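Local structure of inactive glucansucrase (Lactobacillus reuteri, 5JBD) at residues E345-R359 with Q443-N456. The protein belongs to glycosyl hydrolase family 70, whose members are built around a TIM-type barrel, and is named as an inactive glucansucrase. Numbering follows the deposited sequence.
With ACT (acetate ion), chain E.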
loop_
_atom_site.group_PDB
_atom_site.type_symbol
_atom_site.label_atom_id
_atom_site.label_comp_id
_atom_site.label_asym_id
_atom_site.label_seq_id
_atom_site.Cartn_x
_atom_site.Cartn_y
_atom_site.Cartn_z
ATOM N N GLU A 345 10.210 -16.268 -6.286
ATOM C CA GLU A 345 11.125 -16.810 -5.287
ATOM C C GLU A 345 10.484 -16.868 -3.907
ATOM O O GLU A 345 10.683 -17.840 -3.175
ATOM C CB GLU A 345 12.440 -16.006 -5.238
ATOM C CG GLU A 345 13.436 -16.403 -4.149
ATOM C CD GLU A 345 14.117 -17.758 -4.388
ATOM O OE1 GLU A 345 14.038 -18.287 -5.511
ATOM O OE2 GLU A 345 14.724 -18.312 -3.437
ATOM N N PHE A 346 9.737 -15.822 -3.555
ATOM C CA PHE A 346 9.011 -15.809 -2.280
ATOM C C PHE A 346 8.006 -16.963 -2.155
ATOM O O PHE A 346 8.004 -17.679 -1.149
ATOM C CB PHE A 346 8.300 -14.461 -2.067
ATOM C CG PHE A 346 7.237 -14.507 -1.007
ATOM C CD1 PHE A 346 7.583 -14.484 0.337
ATOM C CD2 PHE A 346 5.895 -14.607 -1.356
ATOM C CE1 PHE A 346 6.597 -14.538 1.325
ATOM C CE2 PHE A 346 4.910 -14.671 -0.378
ATOM C CZ PHE A 346 5.262 -14.647 0.956
ATOM N N TYR A 347 7.172 -17.149 -3.183
ATOM C CA TYR A 347 6.196 -18.234 -3.163
ATOM C C TYR A 347 6.883 -19.603 -3.136
ATOM O O TYR A 347 6.437 -20.499 -2.431
ATOM C CB TYR A 347 5.176 -18.124 -4.300
ATOM C CG TYR A 347 4.268 -16.929 -4.111
ATOM C CD1 TYR A 347 3.341 -16.884 -3.055
ATOM C CD2 TYR A 347 4.377 -15.803 -4.937
ATOM C CE1 TYR A 347 2.537 -15.762 -2.850
ATOM C CE2 TYR A 347 3.578 -14.685 -4.744
ATOM C CZ TYR A 347 2.661 -14.667 -3.700
ATOM O OH TYR A 347 1.882 -13.550 -3.526
ATOM N N THR A 348 7.995 -19.738 -3.850
ATOM C CA THR A 348 8.760 -20.980 -3.836
ATOM C C THR A 348 9.323 -21.280 -2.441
ATOM O O THR A 348 9.187 -22.403 -1.931
ATOM C CB THR A 348 9.877 -20.941 -4.896
ATOM O OG1 THR A 348 9.276 -20.906 -6.202
ATOM C CG2 THR A 348 10.780 -22.161 -4.800
ATOM N N LEU A 349 9.953 -20.291 -1.838
ATOM C CA LEU A 349 10.450 -20.438 -0.471
ATOM C C LEU A 349 9.331 -20.888 0.477
ATOM O O LEU A 349 9.522 -21.831 1.246
ATOM C CB LEU A 349 11.066 -19.138 0.029
ATOM C CG LEU A 349 12.415 -18.754 -0.588
ATOM C CD1 LEU A 349 12.742 -17.294 -0.299
ATOM C CD2 LEU A 349 13.545 -19.647 -0.089
ATOM N N GLU A 350 8.167 -20.242 0.396
ATOM C CA GLU A 350 7.034 -20.601 1.268
ATOM C C GLU A 350 6.429 -21.975 0.947
ATOM O O GLU A 350 6.109 -22.747 1.875
ATOM C CB GLU A 350 5.953 -19.508 1.272
ATOM C CG GLU A 350 6.454 -18.174 1.846
ATOM C CD GLU A 350 5.450 -17.435 2.732
ATOM O OE1 GLU A 350 4.233 -17.492 2.455
ATOM O OE2 GLU A 350 5.902 -16.760 3.691
ATOM N N ASN A 351 6.293 -22.299 -0.346
ATOM C CA ASN A 351 5.696 -23.570 -0.726
ATOM C C ASN A 351 6.638 -24.746 -0.445
ATOM O O ASN A 351 6.167 -25.844 -0.177
ATOM C CB ASN A 351 5.264 -23.621 -2.214
ATOM C CG ASN A 351 4.177 -22.608 -2.585
ATOM O OD1 ASN A 351 3.927 -22.307 -3.782
ATOM N ND2 ASN A 351 3.521 -22.103 -1.598
ATOM N N VAL A 352 7.954 -24.527 -0.503
ATOM C CA VAL A 352 8.940 -25.610 -0.318
ATOM C C VAL A 352 9.338 -25.783 1.143
ATOM O O VAL A 352 9.415 -26.912 1.631
ATOM C CB VAL A 352 10.206 -25.383 -1.170
ATOM C CG1 VAL A 352 11.313 -26.385 -0.857
ATOM C CG2 VAL A 352 9.865 -25.450 -2.648
ATOM N N LEU A 353 9.603 -24.671 1.824
ATOM C CA LEU A 353 10.142 -24.679 3.179
ATOM C C LEU A 353 9.157 -24.276 4.280
ATOM O O LEU A 353 9.293 -24.719 5.412
ATOM C CB LEU A 353 11.366 -23.757 3.244
ATOM C CG LEU A 353 12.561 -24.140 2.364
ATOM C CD1 LEU A 353 13.605 -23.036 2.340
ATOM C CD2 LEU A 353 13.178 -25.442 2.831
ATOM N N GLY A 354 8.192 -23.425 3.952
ATOM C CA GLY A 354 7.356 -22.767 4.951
ATOM C C GLY A 354 6.052 -23.421 5.379
ATOM O O GLY A 354 5.516 -23.082 6.443
ATOM N N ARG A 355 5.514 -24.328 4.573
ATOM C CA ARG A 355 4.264 -25.009 4.921
ATOM C C ARG A 355 4.487 -26.045 6.026
ATOM O O ARG A 355 5.608 -26.548 6.212
ATOM C CB ARG A 355 3.676 -25.721 3.713
ATOM C CG ARG A 355 3.078 -24.838 2.643
ATOM C CD ARG A 355 2.640 -25.708 1.466
ATOM N NE ARG A 355 1.798 -24.965 0.544
ATOM C CZ ARG A 355 1.799 -25.064 -0.788
ATOM N NH1 ARG A 355 2.608 -25.904 -1.440
ATOM N NH2 ARG A 355 0.970 -24.273 -1.488
ATOM N N ALA A 356 3.411 -26.367 6.741
ATOM C CA ALA A 356 3.404 -27.511 7.673
ATOM C C ALA A 356 3.386 -28.846 6.920
ATOM O O ALA A 356 4.168 -29.751 7.216
ATOM C CB ALA A 356 2.195 -27.432 8.595
ATOM N N ASN A 357 2.485 -28.935 5.941
ATOM C CA ASN A 357 2.238 -30.145 5.136
ATOM C C ASN A 357 2.225 -29.796 3.649
ATOM O O ASN A 357 2.153 -28.616 3.292
ATOM C CB ASN A 357 0.865 -30.701 5.494
ATOM C CG ASN A 357 0.771 -31.149 6.935
ATOM O OD1 ASN A 357 -0.313 -31.135 7.501
ATOM N ND2 ASN A 357 1.902 -31.518 7.547
ATOM N N ASN A 358 2.254 -30.817 2.791
ATOM C CA ASN A 358 2.160 -30.625 1.332
ATOM C C ASN A 358 3.232 -29.657 0.834
ATOM O O ASN A 358 2.943 -28.744 0.055
ATOM C CB ASN A 358 0.757 -30.118 0.928
ATOM C CG ASN A 358 -0.333 -31.156 1.178
ATOM O OD1 ASN A 358 -0.259 -32.300 0.701
ATOM N ND2 ASN A 358 -1.351 -30.764 1.942
ATOM N N ARG A 359 4.461 -29.849 1.310
ATOM C CA ARG A 359 5.608 -29.051 0.839
ATOM C C ARG A 359 5.977 -29.455 -0.582
ATOM O O ARG A 359 6.022 -30.643 -0.889
ATOM C CB ARG A 359 6.831 -29.250 1.731
ATOM C CG ARG A 359 6.657 -28.626 3.096
ATOM C CD ARG A 359 7.823 -28.917 4.015
ATOM N NE ARG A 359 7.542 -28.365 5.340
ATOM C CZ ARG A 359 8.180 -28.660 6.473
ATOM N NH1 ARG A 359 9.209 -29.497 6.500
ATOM N NH2 ARG A 359 7.783 -28.075 7.603
ATOM N N GLN A 443 5.318 -19.260 9.545
ATOM C CA GLN A 443 6.167 -19.978 8.594
ATOM C C GLN A 443 7.122 -20.930 9.272
ATOM O O GLN A 443 7.738 -20.591 10.267
ATOM C CB GLN A 443 6.984 -18.972 7.761
ATOM C CG GLN A 443 6.161 -18.263 6.717
ATOM C CD GLN A 443 5.847 -19.171 5.558
ATOM O OE1 GLN A 443 4.706 -19.589 5.360
ATOM N NE2 GLN A 443 6.855 -19.486 4.794
ATOM N N TYR A 444 7.262 -22.125 8.697
ATOM C CA TYR A 444 8.333 -23.050 9.059
ATOM C C TYR A 444 9.648 -22.625 8.385
ATOM O O TYR A 444 9.641 -21.923 7.372
ATOM C CB TYR A 444 7.976 -24.469 8.621
ATOM C CG TYR A 444 6.906 -25.153 9.453
ATOM C CD1 TYR A 444 5.567 -24.769 9.371
ATOM C CD2 TYR A 444 7.236 -26.180 10.318
ATOM C CE1 TYR A 444 4.592 -25.381 10.150
ATOM C CE2 TYR A 444 6.270 -26.813 11.093
ATOM C CZ TYR A 444 4.951 -26.407 11.007
ATOM O OH TYR A 444 3.989 -27.040 11.783
ATOM N N ASN A 445 10.760 -23.059 8.963
ATOM C CA ASN A 445 12.086 -22.927 8.358
ATOM C C ASN A 445 12.498 -21.505 7.977
ATOM O O ASN A 445 13.081 -21.292 6.904
ATOM C CB ASN A 445 12.185 -23.849 7.114
ATOM C CG ASN A 445 12.357 -25.314 7.470
ATOM O OD1 ASN A 445 13.305 -25.720 8.180
ATOM N ND2 ASN A 445 11.482 -26.138 6.928
ATOM N N VAL A 446 12.219 -20.527 8.840
ATOM C CA VAL A 446 12.570 -19.138 8.527
ATOM C C VAL A 446 14.092 -18.960 8.338
ATOM O O VAL A 446 14.522 -18.326 7.355
ATOM C CB VAL A 446 11.959 -18.134 9.538
ATOM C CG1 VAL A 446 12.464 -16.714 9.284
ATOM C CG2 VAL A 446 10.436 -18.160 9.418
ATOM N N PRO A 447 14.910 -19.536 9.236
ATOM C CA PRO A 447 16.360 -19.441 9.036
ATOM C C PRO A 447 16.852 -19.998 7.695
ATOM O O PRO A 447 17.659 -19.348 7.028
ATOM C CB PRO A 447 16.930 -20.239 10.204
ATOM C CG PRO A 447 15.916 -20.076 11.288
ATOM C CD PRO A 447 14.595 -20.130 10.547
ATOM N N ALA A 448 16.335 -21.151 7.283
ATOM C CA ALA A 448 16.715 -21.726 5.983
ATOM C C ALA A 448 16.225 -20.878 4.797
ATOM O O ALA A 448 16.926 -20.767 3.783
ATOM C CB ALA A 448 16.227 -23.179 5.870
ATOM N N GLN A 449 15.029 -20.303 4.899
ATOM C CA GLN A 449 14.545 -19.414 3.854
ATOM C C GLN A 449 15.539 -18.274 3.660
ATOM O O GLN A 449 15.918 -17.975 2.521
ATOM C CB GLN A 449 13.145 -18.884 4.145
ATOM C CG GLN A 449 12.065 -19.948 4.003
ATOM C CD GLN A 449 10.656 -19.415 4.185
ATOM O OE1 GLN A 449 10.220 -18.513 3.461
ATOM N NE2 GLN A 449 9.921 -19.988 5.141
ATOM N N TYR A 450 15.988 -17.674 4.770
ATOM C CA TYR A 450 17.009 -16.618 4.701
ATOM C C TYR A 450 18.380 -17.099 4.225
ATOM O O TYR A 450 19.098 -16.358 3.542
ATOM C CB TYR A 450 17.144 -15.876 6.050
ATOM C CG TYR A 450 16.201 -14.706 6.170
ATOM C CD1 TYR A 450 16.493 -13.496 5.537
ATOM C CD2 TYR A 450 15.001 -14.804 6.887
ATOM C CE1 TYR A 450 15.626 -12.415 5.624
ATOM C CE2 TYR A 450 14.124 -13.725 6.975
ATOM C CZ TYR A 450 14.438 -12.534 6.346
ATOM O OH TYR A 450 13.582 -11.457 6.409
ATOM N N ALA A 451 18.769 -18.311 4.605
ATOM C CA ALA A 451 20.059 -18.862 4.166
ATOM C C ALA A 451 20.114 -18.996 2.640
ATOM O O ALA A 451 21.155 -18.716 2.031
ATOM C CB ALA A 451 20.330 -20.201 4.817
ATOM N N ILE A 452 18.995 -19.399 2.038
ATOM C CA ILE A 452 18.864 -19.450 0.585
ATOM C C ILE A 452 18.864 -18.034 -0.002
ATOM O O ILE A 452 19.661 -17.729 -0.903
ATOM C CB ILE A 452 17.579 -20.226 0.151
ATOM C CG1 ILE A 452 17.669 -21.717 0.525
ATOM C CG2 ILE A 452 17.284 -20.040 -1.336
ATOM C CD1 ILE A 452 18.695 -22.525 -0.261
ATOM N N LEU A 453 17.983 -17.168 0.521
ATOM C CA LEU A 453 17.878 -15.797 0.040
ATOM C C LEU A 453 19.235 -15.065 0.043
ATOM O O LEU A 453 19.593 -14.405 -0.933
ATOM C CB LEU A 453 16.876 -14.986 0.870
ATOM C CG LEU A 453 16.456 -13.663 0.192
ATOM C CD1 LEU A 453 15.276 -13.894 -0.732
ATOM C CD2 LEU A 453 16.110 -12.596 1.222
ATOM N N LEU A 454 19.978 -15.193 1.128
ATOM C CA LEU A 454 21.207 -14.425 1.308
ATOM C C LEU A 454 22.438 -15.007 0.613
ATOM O O LEU A 454 23.468 -14.334 0.535
ATOM C CB LEU A 454 21.469 -14.214 2.797
ATOM C CG LEU A 454 20.393 -13.342 3.490
ATOM C CD1 LEU A 454 20.545 -13.396 5.002
ATOM C CD2 LEU A 454 20.440 -11.893 3.017
ATOM N N SER A 455 22.358 -16.250 0.151
ATOM C CA SER A 455 23.446 -16.878 -0.616
ATOM C C SER A 455 23.169 -16.888 -2.121
ATOM O O SER A 455 24.077 -17.175 -2.899
ATOM C CB SER A 455 23.715 -18.304 -0.108
ATOM O OG SER A 455 22.569 -19.135 -0.214
ATOM N N ASN A 456 21.936 -16.578 -2.538
ATOM C CA ASN A 456 21.586 -16.595 -3.969
ATOM C C ASN A 456 22.354 -15.544 -4.798
ATOM O O ASN A 456 22.489 -14.390 -4.382
ATOM C CB ASN A 456 20.071 -16.384 -4.166
ATOM C CG ASN A 456 19.271 -17.681 -4.129
ATOM O OD1 ASN A 456 19.811 -18.795 -4.114
ATOM N ND2 ASN A 456 17.957 -17.536 -4.171
HETATM C C ACT E . -1.492 -22.575 1.205
HETATM O O ACT E . -1.915 -22.728 0.042
HETATM O OXT ACT E . -0.270 -22.572 1.464
HETATM C CH3 ACT E . -2.482 -22.397 2.321
HETATM O O HOH W 1 16.342 -20.060 -4.771
HETATM O O HOH W 2 8.457 -16.616 4.125
#
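E345 meets the far end of helix 446-455 through its carboxylate: OE2 lies 3.7 Å from I452 CG2, and a water bridges OE2 and N456 ND2. CG swings anti to the backbone N (chi1 175°), which carries the acid across to that helix; Q501 takes the other end of the N456 amide. One turn on, L349 slides past I452 in the opposite direction, CD2 4.0 Å from CG2, while its CD1 faces L453. The carboxylate of E350 lies nearly flat on the Q443 amide, the planes 16° apart, and a second water bridges E350 OE2 and Q449 OE1. Q449 is a knob in the hole made by L349, E350, L353 and G354. Its CG, beside the backbone N, lies 3.8 Å from L353 CD1, and the extended chain beyond carries the amide on so that NE2 donates back to Y444 O.

L353 also turns toward A448, with V541 of strand 537-542 touching both. Its carbonyl accepts from N445 ND2 at 3.0 Å, nearly straight (169°) and on a lone pair; OD1 of the same amide accepts from the backbone N of S610. G354 O takes Y444 N at 3.0 Å, and G354 CA makes a CH...O contact to Y444 O. Beyond the helix, A356 CB packs on Y444 CE1 at 3.5 Å, and Y444 OH bonds to K439 O. R359 clasps R355 O with NE and NH2, setting NH2 beside the tyrosine ring at CD2; N543 and S610 take further guanidinium hydrogens.

The chemistry thus changes along the contact: apolar contacts and a water bridge at the E345 end, a second water at E350 and Q449, then direct bonds in which N-H donors of Y444 and N445, the two residues leading into helix 446-455, satisfy the carbonyls of L353 and G354 in the last turn of helix 343-354.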